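Local coordinates for mandelate racemase/muconate lactonizing enzyme (Jannaschia sp., PDB 4J3Z), which probably acts as an isomerase of the enolase superfamily, in the mandelate racemase/muconate lactonizing enzyme group, at residues K121-I126 against P329-V334. Sequence-based numbering, arbitrary orientation.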
loop_
_atom_site.group_PDB
_atom_site.type_symbol
_atom_site.label_atom_id
_atom_site.label_comp_id
_atom_site.label_asym_id
_atom_site.label_seq_id
_atom_site.Cartn_x
_atom_site.Cartn_y
_atom_site.Cartn_z
ATOM N N LYS D 121 3.436 40.774 0.217
ATOM C CA LYS D 121 2.014 40.952 -0.045
ATOM C C LYS D 121 1.513 40.105 -1.219
ATOM O O LYS D 121 1.343 40.608 -2.329
ATOM C CB LYS D 121 1.752 42.438 -0.327
ATOM C CG LYS D 121 0.320 42.911 -0.147
ATOM C CD LYS D 121 0.100 44.235 -0.872
ATOM C CE LYS D 121 0.597 45.436 -0.087
ATOM N NZ LYS D 121 0.463 46.704 -0.867
ATOM N N MET D 122 1.266 38.825 -0.969
ATOM C CA MET D 122 0.636 37.953 -1.955
ATOM C C MET D 122 -0.799 38.387 -2.206
ATOM O O MET D 122 -1.191 38.673 -3.339
ATOM C CB MET D 122 0.640 36.504 -1.470
ATOM C CG MET D 122 1.705 35.627 -2.102
ATOM S SD MET D 122 1.444 35.306 -3.855
ATOM C CE MET D 122 -0.229 34.690 -3.920
ATOM N N ASN D 123 -1.573 38.414 -1.127
ATOM C CA ASN D 123 -2.965 38.819 -1.171
ATOM C C ASN D 123 -3.141 40.262 -0.698
ATOM O O ASN D 123 -2.818 40.587 0.446
ATOM C CB ASN D 123 -3.808 37.852 -0.342
ATOM C CG ASN D 123 -3.680 36.417 -0.819
ATOM O OD1 ASN D 123 -4.052 36.100 -1.949
ATOM N ND2 ASN D 123 -3.147 35.542 0.035
ATOM N N ASP D 124 -3.627 41.118 -1.602
ATOM C CA ASP D 124 -3.919 42.527 -1.291
ATOM C C ASP D 124 -5.026 42.626 -0.252
ATOM O O ASP D 124 -4.974 43.437 0.666
ATOM C CB ASP D 124 -4.335 43.288 -2.554
ATOM C CG ASP D 124 -3.170 43.980 -3.237
ATOM O OD1 ASP D 124 -2.005 43.616 -2.959
ATOM O OD2 ASP D 124 -3.423 44.897 -4.058
ATOM N N ARG D 125 -6.037 41.793 -0.439
ATOM C CA ARG D 125 -7.140 41.656 0.487
ATOM C C ARG D 125 -7.295 40.164 0.767
ATOM O O ARG D 125 -6.992 39.325 -0.090
ATOM C CB ARG D 125 -8.440 42.214 -0.111
ATOM C CG ARG D 125 -8.615 43.727 -0.010
ATOM C CD ARG D 125 -10.088 44.138 -0.148
ATOM N NE ARG D 125 -10.771 43.349 -1.173
ATOM C CZ ARG D 125 -12.089 43.194 -1.279
ATOM N NH1 ARG D 125 -12.578 42.433 -2.253
ATOM N NH2 ARG D 125 -12.924 43.786 -0.424
ATOM N N ILE D 126 -7.792 39.854 1.960
ATOM C CA ILE D 126 -7.901 38.482 2.440
ATOM C C ILE D 126 -9.352 38.127 2.735
ATOM O O ILE D 126 -10.066 38.892 3.395
ATOM C CB ILE D 126 -6.964 38.272 3.658
ATOM C CG1 ILE D 126 -5.626 37.696 3.192
ATOM C CG2 ILE D 126 -7.581 37.394 4.729
ATOM C CD1 ILE D 126 -4.650 38.740 2.705
ATOM N N PRO D 329 0.077 32.011 -0.720
ATOM C CA PRO D 329 -0.635 31.765 -1.983
ATOM C C PRO D 329 -1.803 30.801 -1.838
ATOM O O PRO D 329 -2.765 30.870 -2.620
ATOM C CB PRO D 329 0.449 31.147 -2.876
ATOM C CG PRO D 329 1.719 31.763 -2.369
ATOM C CD PRO D 329 1.537 31.861 -0.876
ATOM N N ASN D 330 -1.723 29.924 -0.841
ATOM C CA ASN D 330 -2.719 28.878 -0.619
ATOM C C ASN D 330 -3.761 29.234 0.445
ATOM O O ASN D 330 -4.508 28.371 0.900
ATOM C CB ASN D 330 -2.031 27.554 -0.264
ATOM C CG ASN D 330 -1.232 27.638 1.021
ATOM O OD1 ASN D 330 -0.663 28.678 1.341
ATOM N ND2 ASN D 330 -1.189 26.538 1.767
ATOM N N LEU D 331 -3.814 30.503 0.839
ATOM C CA LEU D 331 -4.815 30.943 1.806
ATOM C C LEU D 331 -6.231 30.835 1.245
ATOM O O LEU D 331 -6.520 31.354 0.169
ATOM C CB LEU D 331 -4.562 32.388 2.244
ATOM C CG LEU D 331 -5.508 32.833 3.367
ATOM C CD1 LEU D 331 -4.928 32.476 4.731
ATOM C CD2 LEU D 331 -5.790 34.316 3.263
ATOM N N LEU D 332 -7.110 30.156 1.977
ATOM C CA LEU D 332 -8.527 30.153 1.633
ATOM C C LEU D 332 -9.283 31.292 2.340
ATOM O O LEU D 332 -9.879 32.141 1.673
ATOM C CB LEU D 332 -9.154 28.792 1.915
ATOM C CG LEU D 332 -10.655 28.650 1.671
ATOM C CD1 LEU D 332 -11.020 28.764 0.198
ATOM C CD2 LEU D 332 -11.128 27.334 2.259
ATOM N N MET D 333 -9.251 31.317 3.675
ATOM C CA MET D 333 -9.907 32.383 4.455
ATOM C C MET D 333 -9.508 32.388 5.922
ATOM O O MET D 333 -9.235 31.337 6.505
ATOM C CB MET D 333 -11.441 32.297 4.351
ATOM C CG MET D 333 -12.040 30.957 4.767
ATOM S SD MET D 333 -13.789 30.778 4.369
ATOM C CE MET D 333 -13.703 30.124 2.707
ATOM N N VAL D 334 -9.474 33.587 6.506
ATOM C CA VAL D 334 -9.346 33.762 7.952
ATOM C C VAL D 334 -10.719 33.685 8.635
ATOM O O VAL D 334 -11.687 34.260 8.149
ATOM C CB VAL D 334 -8.700 35.120 8.323
ATOM C CG1 VAL D 334 -7.220 35.144 7.967
ATOM C CG2 VAL D 334 -9.436 36.282 7.662
#
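I126 meets both L331 and V334 where the modified TIM barrel of the enolase superfamily closes, its first strand beside its last parallel one. Strand 125-131 pairs in parallel with strand 334-336, and the loop 329-334 leads from helix 315-327 into that second strand. The contact thus packs the loop before strand 125-131, and the first residues of that strand, against the loop that runs into strand 334-336. No hydrogen bond joins the two segments; the contact is mainly apolar.

I126 divides its branches between two partners. CG1 of I126 lies 3.4 Å from CD2 of L331, and CG2 of I126 lies 3.6 Å from CG2 of V334. With chi1 at -174°, CG of L331 sits opposite the backbone N, which brings CD2 against both I126 branches. The side chains of I126 and L331 meet at about a right angle. V326 of helix 315-327 also packs on I126.

M122 and P329 form a second apolar pair. The M122 chain bends at chi2 (-68°) and chi3 (-53°), which carries its methyl back to the proline. CE of M122 sits 3.5 Å from CA of P329, while SD of M122 is 3.9 Å from CG of P329. E72 of a second subunit packs on both residues. With an alanine here the thioether and its methyl are gone, and the P329 ring would probably lose this apolar neighbour.

N123 sits between the two apolar groups. ND2 of N123 hydrogen-bonds to O of G325 and O of C328, which ties the turn to the end of helix 315-327. That same ND2 of N123 lies 4.1 Å from CB of L331.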